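Local coordinates for Phl p 3 allergen (Phleum pratense, PDB 3FT1), which is a secreted major grass pollen allergen bound by IgE, and, as a member of the beta-expansin family, may bind cell-wall polysaccharide, at residues A1-F6 and K22-G27; T5-K10 and G90-P95; G27-E32 and M70-M75; V33-H38 and G63-R68. All blocks are in the same frame, centred on the assembly; numbering follows the deposited sequence.

Interaction 1. Residues A1-F6 and K22-G27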
loop_
_atom_site.group_PDB
_atom_site.type_symbol
_atom_site.label_atom_id
_atom_site.label_comp_id
_atom_site.label_asym_id
_atom_site.label_seq_id
_atom_site.Cartn_x
_atom_site.Cartn_y
_atom_site.Cartn_z
ATOM N N ALA A 1 -13.246 -8.361 9.472
ATOM C CA ALA A 1 -11.974 -8.651 8.821
ATOM C C ALA A 1 -11.479 -7.401 8.117
ATOM O O ALA A 1 -12.216 -6.420 7.986
ATOM C CB ALA A 1 -12.139 -9.790 7.825
ATOM N N VAL A 2 -10.234 -7.437 7.657
ATOM C CA VAL A 2 -9.675 -6.320 6.912
ATOM C C VAL A 2 -9.575 -6.711 5.439
ATOM O O VAL A 2 -8.919 -7.692 5.092
ATOM C CB VAL A 2 -8.284 -5.901 7.456
ATOM C CG1 VAL A 2 -7.661 -4.832 6.570
ATOM C CG2 VAL A 2 -8.407 -5.401 8.887
ATOM N N GLN A 3 -10.269 -5.957 4.589
ATOM C CA GLN A 3 -10.269 -6.195 3.155
ATOM C C GLN A 3 -9.607 -5.000 2.493
ATOM O O GLN A 3 -9.819 -3.862 2.905
ATOM C CB GLN A 3 -11.707 -6.343 2.647
ATOM C CG GLN A 3 -12.444 -7.510 3.270
ATOM C CD GLN A 3 -13.943 -7.517 2.980
ATOM O OE1 GLN A 3 -14.622 -6.492 3.097
ATOM N NE2 GLN A 3 -14.465 -8.685 2.610
ATOM N N VAL A 4 -8.797 -5.238 1.475
ATOM C CA VAL A 4 -8.098 -4.118 0.866
ATOM C C VAL A 4 -7.883 -4.332 -0.621
ATOM O O VAL A 4 -7.707 -5.461 -1.067
ATOM C CB VAL A 4 -6.748 -3.857 1.563
ATOM C CG1 VAL A 4 -5.777 -5.010 1.318
ATOM C CG2 VAL A 4 -6.146 -2.546 1.088
ATOM N N THR A 5 -7.940 -3.245 -1.383
ATOM C CA THR A 5 -7.482 -3.269 -2.767
ATOM C C THR A 5 -6.524 -2.104 -2.969
ATOM O O THR A 5 -6.639 -1.071 -2.300
ATOM C CB THR A 5 -8.641 -3.162 -3.799
ATOM O OG1 THR A 5 -9.336 -1.923 -3.630
ATOM C CG2 THR A 5 -9.623 -4.332 -3.661
ATOM N N PHE A 6 -5.566 -2.293 -3.877
ATOM C CA PHE A 6 -4.586 -1.276 -4.219
ATOM C C PHE A 6 -4.705 -1.071 -5.716
ATOM O O PHE A 6 -4.470 -2.009 -6.471
ATOM C CB PHE A 6 -3.161 -1.784 -3.977
ATOM C CG PHE A 6 -2.844 -2.138 -2.541
ATOM C CD1 PHE A 6 -2.109 -1.273 -1.750
ATOM C CD2 PHE A 6 -3.243 -3.353 -2.006
ATOM C CE1 PHE A 6 -1.793 -1.599 -0.447
ATOM C CE2 PHE A 6 -2.932 -3.690 -0.696
ATOM C CZ PHE A 6 -2.207 -2.815 0.082
ATOM N N LYS A 22 -8.267 1.080 -1.096
ATOM C CA LYS A 22 -9.597 0.954 -0.529
ATOM C C LYS A 22 -9.516 -0.018 0.633
ATOM O O LYS A 22 -9.355 -1.222 0.441
ATOM C CB LYS A 22 -10.578 0.466 -1.590
ATOM C CG LYS A 22 -10.901 1.533 -2.623
ATOM C CD LYS A 22 -11.825 2.587 -2.001
ATOM C CE LYS A 22 -12.206 3.679 -2.985
ATOM N NZ LYS A 22 -11.079 4.607 -3.264
ATOM N N TYR A 23 -9.619 0.528 1.840
ATOM C CA TYR A 23 -9.426 -0.225 3.067
ATOM C C TYR A 23 -10.768 -0.354 3.747
ATOM O O TYR A 23 -11.464 0.638 3.954
ATOM C CB TYR A 23 -8.450 0.530 3.972
ATOM C CG TYR A 23 -8.251 -0.038 5.363
ATOM C CD1 TYR A 23 -7.189 -0.888 5.639
ATOM C CD2 TYR A 23 -9.106 0.306 6.409
ATOM C CE1 TYR A 23 -6.986 -1.394 6.915
ATOM C CE2 TYR A 23 -8.912 -0.198 7.689
ATOM C CZ TYR A 23 -7.848 -1.044 7.932
ATOM O OH TYR A 23 -7.633 -1.562 9.185
ATOM N N THR A 24 -11.128 -1.585 4.078
ATOM C CA THR A 24 -12.413 -1.876 4.687
ATOM C C THR A 24 -12.209 -2.652 5.974
ATOM O O THR A 24 -11.758 -3.797 5.947
ATOM C CB THR A 24 -13.265 -2.762 3.760
ATOM O OG1 THR A 24 -13.367 -2.156 2.469
ATOM C CG2 THR A 24 -14.639 -2.953 4.334
ATOM N N ARG A 25 -12.546 -2.024 7.098
ATOM C CA ARG A 25 -12.579 -2.710 8.386
ATOM C C ARG A 25 -13.752 -2.147 9.171
ATOM O O ARG A 25 -13.735 -0.985 9.550
ATOM C CB ARG A 25 -11.287 -2.502 9.183
ATOM C CG ARG A 25 -11.286 -3.307 10.481
ATOM C CD ARG A 25 -10.022 -3.179 11.320
ATOM N NE ARG A 25 -10.038 -4.229 12.339
ATOM C CZ ARG A 25 -10.457 -4.068 13.593
ATOM N NH1 ARG A 25 -10.859 -2.882 14.029
ATOM N NH2 ARG A 25 -10.460 -5.102 14.420
ATOM N N PRO A 26 -14.770 -2.975 9.416
ATOM C CA PRO A 26 -16.004 -2.476 10.027
ATOM C C PRO A 26 -15.743 -1.619 11.259
ATOM O O PRO A 26 -15.018 -2.029 12.169
ATOM C CB PRO A 26 -16.745 -3.761 10.411
ATOM C CG PRO A 26 -16.253 -4.781 9.457
ATOM C CD PRO A 26 -14.811 -4.431 9.182
ATOM N N GLY A 27 -16.333 -0.427 11.273
ATOM C CA GLY A 27 -16.248 0.470 12.411
ATOM C C GLY A 27 -14.889 1.116 12.596
ATOM O O GLY A 27 -14.624 1.725 13.629
#
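Val2 spreads its two methyl branches between Tyr23 and Arg25, at the end of an antiparallel beta hairpin made of strands 3-8 and 16-24, part of the immunoglobulin-like beta sandwich of the expansin C-terminal domain. The close-packed side of the hairpin carries Val2, Val4 and Tyr23. With CG1 of Val2 anti to the backbone N (chi1 174°), that methyl comes up obliquely against the tyrosine ring, 3.5 Å from Tyr23 CE1, while CG2 turns to the aliphatic part of Arg25 and lies 3.7 Å from Arg25 CD. Val4, which pairs with Tyr23 across the strands, sends its side chain down to Phe69 and Phe79 of the opposing strands, so this side belongs to the interior. The other side, with Gln3, Thr5, Lys22 and Thr24, faces largely outward and is held more loosely. There Gln3 OE1 rests 3.7 Å from Thr24 CG2, a van der Waals touch, and Lys22 bends away to form a salt bridge with Asp20. The backbones supply the regular part of the grip: Gln3 and Thr24 exchange two hydrogen bonds, as do Thr5 and Lys22, and Gln3 N meets Thr24 O nearly straight at 171°. Between these pairs, Val4 CA approaches Lys22 O at 3.2 Å in a CA-H...O contact. On the outer side, Thr5 OG1 sits 3.4 Å from Lys22 CB.

Interaction 2. Residues T5-K10 and G90-P95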
loop_
_atom_site.group_PDB
_atom_site.type_symbol
_atom_site.label_atom_id
_atom_site.label_comp_id
_atom_site.label_asym_id
_atom_site.label_seq_id
_atom_site.Cartn_x
_atom_site.Cartn_y
_atom_site.Cartn_z
ATOM N N THR A 5 -7.940 -3.245 -1.383
ATOM C CA THR A 5 -7.482 -3.269 -2.767
ATOM C C THR A 5 -6.524 -2.104 -2.969
ATOM O O THR A 5 -6.639 -1.071 -2.300
ATOM C CB THR A 5 -8.641 -3.162 -3.799
ATOM O OG1 THR A 5 -9.336 -1.923 -3.630
ATOM C CG2 THR A 5 -9.623 -4.332 -3.661
ATOM N N PHE A 6 -5.566 -2.293 -3.877
ATOM C CA PHE A 6 -4.586 -1.276 -4.219
ATOM C C PHE A 6 -4.705 -1.071 -5.716
ATOM O O PHE A 6 -4.470 -2.009 -6.471
ATOM C CB PHE A 6 -3.161 -1.784 -3.977
ATOM C CG PHE A 6 -2.844 -2.138 -2.541
ATOM C CD1 PHE A 6 -2.109 -1.273 -1.750
ATOM C CD2 PHE A 6 -3.243 -3.353 -2.006
ATOM C CE1 PHE A 6 -1.793 -1.599 -0.447
ATOM C CE2 PHE A 6 -2.932 -3.690 -0.696
ATOM C CZ PHE A 6 -2.207 -2.815 0.082
ATOM N N THR A 7 -5.053 0.134 -6.147
ATOM C CA THR A 7 -5.106 0.429 -7.577
ATOM C C THR A 7 -4.014 1.419 -7.934
ATOM O O THR A 7 -3.946 2.509 -7.372
ATOM C CB THR A 7 -6.465 1.007 -7.982
ATOM O OG1 THR A 7 -7.499 0.110 -7.563
ATOM C CG2 THR A 7 -6.539 1.210 -9.503
ATOM N N VAL A 8 -3.161 1.030 -8.872
ATOM C CA VAL A 8 -2.064 1.888 -9.288
ATOM C C VAL A 8 -2.590 3.011 -10.172
ATOM O O VAL A 8 -3.210 2.765 -11.210
ATOM C CB VAL A 8 -0.992 1.098 -10.046
ATOM C CG1 VAL A 8 0.073 2.050 -10.584
ATOM C CG2 VAL A 8 -0.367 0.056 -9.133
ATOM N N GLN A 9 -2.342 4.245 -9.749
ATOM C CA GLN A 9 -2.901 5.416 -10.419
ATOM C C GLN A 9 -1.930 6.011 -11.422
ATOM O O GLN A 9 -0.715 5.936 -11.239
ATOM C CB GLN A 9 -3.259 6.487 -9.386
ATOM C CG GLN A 9 -4.238 5.992 -8.338
ATOM C CD GLN A 9 -5.579 5.657 -8.943
ATOM O OE1 GLN A 9 -5.929 4.486 -9.110
ATOM N NE2 GLN A 9 -6.329 6.687 -9.310
ATOM N N LYS A 10 -2.474 6.617 -12.472
ATOM C CA LYS A 10 -1.645 7.335 -13.427
ATOM C C LYS A 10 -0.814 8.347 -12.655
ATOM O O LYS A 10 -1.303 8.971 -11.707
ATOM C CB LYS A 10 -2.497 8.036 -14.494
ATOM C CG LYS A 10 -1.673 8.457 -15.711
ATOM C CD LYS A 10 -2.511 9.115 -16.797
ATOM C CE LYS A 10 -1.705 9.254 -18.083
ATOM N NZ LYS A 10 -0.260 9.492 -17.797
ATOM N N GLY A 90 -3.369 1.545 -13.597
ATOM C CA GLY A 90 -4.780 1.225 -13.716
ATOM C C GLY A 90 -5.173 -0.164 -13.253
ATOM O O GLY A 90 -6.355 -0.505 -13.240
ATOM N N LYS A 91 -4.193 -0.975 -12.874
ATOM C CA LYS A 91 -4.483 -2.321 -12.417
ATOM C C LYS A 91 -4.706 -2.335 -10.922
ATOM O O LYS A 91 -4.113 -1.548 -10.183
ATOM C CB LYS A 91 -3.359 -3.283 -12.796
ATOM C CG LYS A 91 -3.600 -4.715 -12.349
ATOM C CD LYS A 91 -2.632 -5.674 -13.031
ATOM C CE LYS A 91 -2.790 -7.092 -12.494
ATOM N NZ LYS A 91 -1.863 -8.045 -13.167
ATOM N N THR A 92 -5.575 -3.234 -10.481
ATOM C CA THR A 92 -5.851 -3.376 -9.068
ATOM C C THR A 92 -5.252 -4.671 -8.551
ATOM O O THR A 92 -5.384 -5.730 -9.168
ATOM C CB THR A 92 -7.363 -3.336 -8.795
ATOM O OG1 THR A 92 -7.845 -2.023 -9.093
ATOM C CG2 THR A 92 -7.656 -3.656 -7.327
ATOM N N TYR A 93 -4.567 -4.565 -7.421
ATOM C CA TYR A 93 -3.995 -5.718 -6.747
ATOM C C TYR A 93 -4.795 -5.943 -5.462
ATOM O O TYR A 93 -5.004 -5.029 -4.667
ATOM C CB TYR A 93 -2.500 -5.475 -6.491
ATOM C CG TYR A 93 -1.762 -5.187 -7.789
ATOM C CD1 TYR A 93 -1.139 -6.204 -8.498
ATOM C CD2 TYR A 93 -1.724 -3.902 -8.317
ATOM C CE1 TYR A 93 -0.486 -5.947 -9.704
ATOM C CE2 TYR A 93 -1.068 -3.629 -9.510
ATOM C CZ TYR A 93 -0.452 -4.655 -10.197
ATOM O OH TYR A 93 0.186 -4.369 -11.381
ATOM N N LYS A 94 -5.296 -7.157 -5.293
ATOM C CA LYS A 94 -6.267 -7.427 -4.237
ATOM C C LYS A 94 -5.850 -8.684 -3.489
ATOM O O LYS A 94 -6.150 -9.801 -3.918
ATOM C CB LYS A 94 -7.657 -7.604 -4.861
ATOM C CG LYS A 94 -8.792 -7.850 -3.876
ATOM C CD LYS A 94 -10.088 -7.999 -4.642
ATOM C CE LYS A 94 -11.053 -8.903 -3.912
ATOM N NZ LYS A 94 -11.801 -8.160 -2.912
ATOM N N PRO A 95 -5.134 -8.507 -2.370
ATOM C CA PRO A 95 -4.690 -9.677 -1.606
ATOM C C PRO A 95 -5.860 -10.318 -0.873
ATOM O O PRO A 95 -6.937 -9.728 -0.783
ATOM C CB PRO A 95 -3.691 -9.089 -0.604
ATOM C CG PRO A 95 -4.073 -7.658 -0.457
ATOM C CD PRO A 95 -4.730 -7.232 -1.751
#
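The Phe6 ring receives the main chain and a proline at its edge: Tyr93 O lies in the ring plane, 3.6 Å from Phe6 CD2, and Pro95 reaches the same ring near its plane, with Pro95 CD 4.1 Å from Phe6 CE2. The Phe6 and Pro95 side chains cross at about a right angle. In the wider fold the Phe6 ring also meets that of Phe67, their planes inclined at about 35°. The Tyr93 ring has Phe6 O near its plane at the edge, while Val8 CG2 comes in obliquely, 3.8 Å from Tyr93 CE2. Because CG2 of Val8 stands anti to the carbonyl carbon, beside the backbone N, it is this branch and not CG1 that reaches the tyrosine. The hydroxyl end of Tyr93 is anchored separately by Ser88 N.

Phe6 and Tyr93 form a hydrogen-bonded pair, and Tyr93 N reaches Phe6 O at 2.7 Å. Further along, Val8 uses both of its polar backbone atoms, its N bonding to Lys91 O and its O taking a bond from Gly90 N. On the outward side Thr7 OG1 and Thr92 OG1 share a short hydrogen bond of 2.6 Å. Beside it Thr5 CG2 lies against the aliphatic chain of Lys94, 3.6 Å from Lys94 CG. Phe6, Val8 and Tyr93 thus line one side, and the threonines with the Lys94 chain the other, the two-sided pattern of an antiparallel edge pairing in a beta sandwich, with the short strand 92-93 bordering strand 3-8 near the C-terminal end of the chain.

Interaction 3. Residues G27-E32 and M70-M75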
loop_
_atom_site.group_PDB
_atom_site.type_symbol
_atom_site.label_atom_id
_atom_site.label_comp_id
_atom_site.label_asym_id
_atom_site.label_seq_id
_atom_site.Cartn_x
_atom_site.Cartn_y
_atom_site.Cartn_z
ATOM N N GLY A 27 -16.333 -0.427 11.273
ATOM C CA GLY A 27 -16.248 0.470 12.411
ATOM C C GLY A 27 -14.889 1.116 12.596
ATOM O O GLY A 27 -14.624 1.725 13.629
ATOM N N ASP A 28 -14.026 0.982 11.593
ATOM C CA ASP A 28 -12.645 1.460 11.705
ATOM C C ASP A 28 -12.262 2.122 10.392
ATOM O O ASP A 28 -12.999 2.046 9.410
ATOM C CB ASP A 28 -11.712 0.277 11.980
ATOM C CG ASP A 28 -10.488 0.657 12.826
ATOM O OD1 ASP A 28 -10.177 1.864 12.968
ATOM O OD2 ASP A 28 -9.832 -0.274 13.344
ATOM N N SER A 29 -11.110 2.779 10.370
ATOM C CA SER A 29 -10.624 3.384 9.139
ATOM C C SER A 29 -9.109 3.398 9.155
ATOM O O SER A 29 -8.488 3.191 10.189
ATOM C CB SER A 29 -11.171 4.802 8.959
ATOM O OG SER A 29 -10.758 5.648 10.021
ATOM N N LEU A 30 -8.520 3.634 7.994
ATOM C CA LEU A 30 -7.075 3.615 7.862
ATOM C C LEU A 30 -6.480 4.871 8.489
ATOM O O LEU A 30 -6.997 5.972 8.293
ATOM C CB LEU A 30 -6.731 3.551 6.379
ATOM C CG LEU A 30 -5.364 3.083 5.914
ATOM C CD1 LEU A 30 -4.910 1.851 6.679
ATOM C CD2 LEU A 30 -5.439 2.806 4.413
ATOM N N ALA A 31 -5.396 4.706 9.244
ATOM C CA ALA A 31 -4.679 5.828 9.830
ATOM C C ALA A 31 -3.319 6.022 9.160
ATOM O O ALA A 31 -2.959 7.140 8.775
ATOM C CB ALA A 31 -4.500 5.626 11.328
ATOM N N GLU A 32 -2.568 4.930 9.026
ATOM C CA GLU A 32 -1.217 4.981 8.467
ATOM C C GLU A 32 -1.044 3.854 7.460
ATOM O O GLU A 32 -1.579 2.767 7.646
ATOM C CB GLU A 32 -0.156 4.778 9.551
ATOM C CG GLU A 32 -0.088 5.802 10.662
ATOM C CD GLU A 32 1.027 5.459 11.651
ATOM O OE1 GLU A 32 2.108 5.016 11.196
ATOM O OE2 GLU A 32 0.819 5.614 12.869
ATOM N N MET A 70 -1.970 0.628 9.754
ATOM C CA MET A 70 -2.436 0.859 11.118
ATOM C C MET A 70 -3.766 1.579 11.029
ATOM O O MET A 70 -3.863 2.636 10.400
ATOM C CB MET A 70 -1.433 1.716 11.895
ATOM C CG MET A 70 -0.202 0.962 12.333
ATOM S SD MET A 70 -0.592 -0.247 13.618
ATOM C CE MET A 70 -1.224 0.823 14.910
ATOM N N SER A 71 -4.801 0.988 11.616
ATOM C CA SER A 71 -6.127 1.606 11.615
ATOM C C SER A 71 -6.217 2.660 12.712
ATOM O O SER A 71 -5.372 2.703 13.609
ATOM C CB SER A 71 -7.215 0.554 11.822
ATOM O OG SER A 71 -7.304 0.172 13.187
ATOM N N LYS A 72 -7.235 3.515 12.639
ATOM C CA LYS A 72 -7.467 4.499 13.689
ATOM C C LYS A 72 -7.684 3.791 15.019
ATOM O O LYS A 72 -7.276 4.281 16.069
ATOM C CB LYS A 72 -8.686 5.375 13.369
ATOM C CG LYS A 72 -8.354 6.714 12.739
ATOM C CD LYS A 72 -8.220 6.613 11.235
ATOM C CE LYS A 72 -7.810 7.950 10.631
ATOM N NZ LYS A 72 -8.728 9.052 11.028
ATOM N N GLY A 73 -8.332 2.633 14.959
ATOM C CA GLY A 73 -8.601 1.832 16.142
ATOM C C GLY A 73 -7.404 1.057 16.669
ATOM O O GLY A 73 -7.501 0.374 17.687
ATOM N N GLY A 74 -6.273 1.159 15.977
ATOM C CA GLY A 74 -5.041 0.534 16.418
ATOM C C GLY A 74 -4.884 -0.898 15.966
ATOM O O GLY A 74 -4.184 -1.680 16.601
ATOM N N MET A 75 -5.548 -1.255 14.870
ATOM C CA MET A 75 -5.398 -2.583 14.303
ATOM C C MET A 75 -4.289 -2.572 13.251
ATOM O O MET A 75 -4.295 -1.746 12.336
ATOM C CB MET A 75 -6.703 -3.059 13.665
ATOM C CG MET A 75 -6.548 -4.354 12.871
ATOM S SD MET A 75 -6.213 -5.761 13.955
ATOM C CE MET A 75 -5.785 -7.021 12.760
#
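Asp28 sets its carboxylate against Ser71 and the turn beyond it, beside a classic beta bulge in the antiparallel pairing of strands 30-36 and 65-71. Asp28 OD2 accepts from Ser71 OG at 2.6 Å, with the donor standing above the carboxylate plane, and also forms a salt bridge with Arg25. Asp28 OD1 offers its syn lone pair to Gly73 N at 2.8 Å and is met on its anti side, out of plane, by Ser29 N. The carboxylate is therefore bound to the N-H of the next residue and to the type I turn from Ser71 to Gly74, which should fix its rotation. Ser71 OG, set between the backbone N and the carbonyl carbon (chi1 78°), points at the aspartate and also accepts from Met75 N, linking the beginning of the turn to the residue after it.

Lys72, bent at chi2 and chi4, runs alongside Ser29 and Leu30: its CD lies 3.0 Å from Ser29 OG, and its CE comes to 3.2 Å from Leu30 O. Its backbone N binds Ser29 O. Glu32 and Met70 point to the same side of the sheet, touching through their CB atoms before the sulfur end of Met70 leads away. In the bulge, Ala31 and Glu32 both face Met70, whose carbonyl oxygen accepts twice: Ala31 N lies 2.8 Å and Glu32 N 3.0 Å from Met70 O.

Interaction 4. Residues V33-H38 and G63-R68; sequences VELRQH and GPFNFR
Glu34 and Arg68 lie side by side and point the same way, joined by a salt bridge in which the arginine presents NE and NH2 along one side of its guanidinium. Arg68 NE reaches Glu34 OE1 at 2.7 Å and Arg68 NH2 reaches Glu34 OE2 at 3.2 Å. Both oxygens lie close to the guanidinium plane, although the carboxylate is turned by 32° against it. A bend at chi3 of Arg68 (72°) brings this side of the group to the acid. Further along the same side, Asn66 ND2 lies over one face of the Arg36 guanidinium, offset toward its rim, the two planes 16° apart, with Asn66 ND2 3.0 Å from Arg36 NH2; two donors meet here, so this is a close approach and not a hydrogen bond. Asn66 ND2 gives a weak bond to Arg36 O, while OD1 accepts from Glu81 N. Pro64 follows a cis peptide bond, and its CD lies 3.9 Å from His38 ND1.

Strands 30-36 and 65-71 are antiparallel neighbours in the beta sandwich, and their other side turns inward. There Leu35 CD1 sits over one face of the Phe67 ring, 4.0 Å from Phe67 CE1, and packs 3.5 Å from Phe65 CB. Leu46 touches Leu35 from the next strand, and Ile83 borders both phenylalanines.

Around these lies a second set of polar partners, which may steady the first. One water donates to both Glu34 OE1 and Arg68 O; another joins His38 ND1, Pro64 O and Asn66 ND2. Trp43 makes a cation-pi contact with Arg68, and Ser40 O accepts from Arg36 NH1.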
loop_
_atom_site.group_PDB
_atom_site.type_symbol
_atom_site.label_atom_id
_atom_site.label_comp_id
_atom_site.label_asym_id
_atom_site.label_seq_id
_atom_site.Cartn_x
_atom_site.Cartn_y
_atom_site.Cartn_z
ATOM N N VAL A 33 -0.275 4.115 6.410
ATOM C CA VAL A 33 0.158 3.076 5.487
ATOM C C VAL A 33 1.662 3.242 5.282
ATOM O O VAL A 33 2.131 4.350 5.033
ATOM C CB VAL A 33 -0.514 3.235 4.115
ATOM C CG1 VAL A 33 0.025 2.197 3.130
ATOM C CG2 VAL A 33 -2.015 3.131 4.243
ATOM N N GLU A 34 2.414 2.147 5.379
ATOM C CA GLU A 34 3.844 2.192 5.104
ATOM C C GLU A 34 4.220 1.138 4.090
ATOM O O GLU A 34 3.588 0.092 4.009
ATOM C CB GLU A 34 4.652 1.954 6.382
ATOM C CG GLU A 34 4.412 2.978 7.448
ATOM C CD GLU A 34 4.601 2.400 8.829
ATOM O OE1 GLU A 34 3.888 1.429 9.158
ATOM O OE2 GLU A 34 5.454 2.916 9.576
ATOM N N LEU A 35 5.265 1.429 3.325
ATOM C CA LEU A 35 5.800 0.501 2.348
ATOM C C LEU A 35 7.115 -0.096 2.840
ATOM O O LEU A 35 7.941 0.604 3.406
ATOM C CB LEU A 35 6.057 1.245 1.032
ATOM C CG LEU A 35 7.012 0.527 0.078
ATOM C CD1 LEU A 35 6.260 -0.595 -0.603
ATOM C CD2 LEU A 35 7.590 1.490 -0.934
ATOM N N ARG A 36 7.302 -1.391 2.629
ATOM C CA ARG A 36 8.626 -1.981 2.779
ATOM C C ARG A 36 9.039 -2.571 1.436
ATOM O O ARG A 36 8.381 -3.473 0.905
ATOM C CB ARG A 36 8.651 -3.051 3.877
ATOM C CG ARG A 36 10.049 -3.587 4.181
ATOM C CD ARG A 36 10.054 -4.613 5.296
ATOM N NE ARG A 36 9.389 -5.858 4.918
ATOM C CZ ARG A 36 9.903 -6.758 4.086
ATOM N NH1 ARG A 36 11.088 -6.558 3.527
ATOM N NH2 ARG A 36 9.229 -7.863 3.806
ATOM N N GLN A 37 10.112 -2.038 0.863
ATOM C CA GLN A 37 10.600 -2.560 -0.404
ATOM C C GLN A 37 11.191 -3.946 -0.202
ATOM O O GLN A 37 11.621 -4.298 0.891
ATOM C CB GLN A 37 11.642 -1.622 -1.015
ATOM C CG GLN A 37 11.163 -0.200 -1.185
ATOM C CD GLN A 37 12.194 0.650 -1.882
ATOM O OE1 GLN A 37 12.775 0.232 -2.879
ATOM N NE2 GLN A 37 12.440 1.845 -1.356
ATOM N N HIS A 38 11.191 -4.746 -1.260
ATOM C CA HIS A 38 11.802 -6.059 -1.203
ATOM C C HIS A 38 13.288 -5.918 -0.881
ATOM O O HIS A 38 13.981 -5.098 -1.480
ATOM C CB HIS A 38 11.631 -6.786 -2.538
ATOM C CG HIS A 38 12.252 -8.146 -2.567
ATOM N ND1 HIS A 38 11.621 -9.265 -2.060
ATOM C CD2 HIS A 38 13.448 -8.571 -3.036
ATOM C CE1 HIS A 38 12.401 -10.317 -2.221
ATOM N NE2 HIS A 38 13.517 -9.925 -2.810
ATOM N N GLY A 63 10.527 -4.063 -5.741
ATOM C CA GLY A 63 9.444 -4.933 -5.326
ATOM C C GLY A 63 9.839 -6.394 -5.347
ATOM O O GLY A 63 10.991 -6.719 -5.634
ATOM N N PRO A 64 8.881 -7.290 -5.062
ATOM C CA PRO A 64 7.479 -6.946 -4.785
ATOM C C PRO A 64 7.316 -6.153 -3.489
ATOM O O PRO A 64 8.134 -6.252 -2.578
ATOM C CB PRO A 64 6.790 -8.307 -4.681
ATOM C CG PRO A 64 7.876 -9.289 -4.435
ATOM C CD PRO A 64 9.118 -8.742 -5.056
ATOM N N PHE A 65 6.248 -5.371 -3.410
ATOM C CA PHE A 65 6.094 -4.418 -2.323
ATOM C C PHE A 65 5.216 -4.944 -1.192
ATOM O O PHE A 65 4.181 -5.546 -1.434
ATOM C CB PHE A 65 5.530 -3.110 -2.877
ATOM C CG PHE A 65 6.362 -2.523 -3.986
ATOM C CD1 PHE A 65 7.622 -2.020 -3.725
ATOM C CD2 PHE A 65 5.891 -2.495 -5.289
ATOM C CE1 PHE A 65 8.397 -1.489 -4.741
ATOM C CE2 PHE A 65 6.664 -1.966 -6.315
ATOM C CZ PHE A 65 7.917 -1.460 -6.034
ATOM N N ASN A 66 5.650 -4.697 0.041
ATOM C CA ASN A 66 4.886 -5.031 1.241
ATOM C C ASN A 66 4.307 -3.768 1.854
ATOM O O ASN A 66 4.910 -2.698 1.761
ATOM C CB ASN A 66 5.801 -5.728 2.250
ATOM C CG ASN A 66 6.672 -6.773 1.597
ATOM O OD1 ASN A 66 6.189 -7.832 1.199
ATOM N ND2 ASN A 66 7.960 -6.467 1.450
ATOM N N PHE A 67 3.134 -3.882 2.465
ATOM C CA PHE A 67 2.454 -2.726 3.041
ATOM C C PHE A 67 2.009 -3.013 4.471
ATOM O O PHE A 67 1.428 -4.060 4.746
ATOM C CB PHE A 67 1.245 -2.330 2.184
ATOM C CG PHE A 67 1.624 -1.845 0.812
ATOM C CD1 PHE A 67 1.895 -0.506 0.594
ATOM C CD2 PHE A 67 1.762 -2.737 -0.239
ATOM C CE1 PHE A 67 2.282 -0.052 -0.663
ATOM C CE2 PHE A 67 2.143 -2.295 -1.500
ATOM C CZ PHE A 67 2.399 -0.952 -1.712
ATOM N N ARG A 68 2.306 -2.084 5.371
ATOM C CA ARG A 68 1.840 -2.185 6.753
ATOM C C ARG A 68 0.775 -1.137 6.975
ATOM O O ARG A 68 0.995 0.050 6.698
ATOM C CB ARG A 68 2.978 -1.970 7.745
ATOM C CG ARG A 68 2.516 -1.998 9.198
ATOM C CD ARG A 68 3.678 -2.202 10.146
ATOM N NE ARG A 68 4.513 -1.010 10.238
ATOM C CZ ARG A 68 5.624 -0.938 10.968
ATOM N NH1 ARG A 68 6.033 -1.993 11.664
ATOM N NH2 ARG A 68 6.322 0.186 11.003
HETATM O O HOH W 1 1.322 1.693 9.126
HETATM O O HOH W 2 9.105 -8.365 -0.813
#

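How the interactions relate
Interactions 1 and 2 lie on either side of strand 3-8, which pairs with 16-24 in one and with 92-93 in the other; their centres are about 14 Å apart and they share Thr5 and Phe6. Interaction 1 closes before 3 and 4 open. These occupy successive parts of the pairing between 30-36 and 65-71, centres about 18 Å apart, with 4 nested within the loop closed by 3. Both lie within the loop closed by interaction 2, whose pairing of 3-8 with 92-93 ties the two ends of the chain into one sheet. Phe6 meeting Phe67 connects interactions 1 and 2 with 4 through the interior, while Tyr23 packing on Leu30 and Ser71 connects 1 with 3.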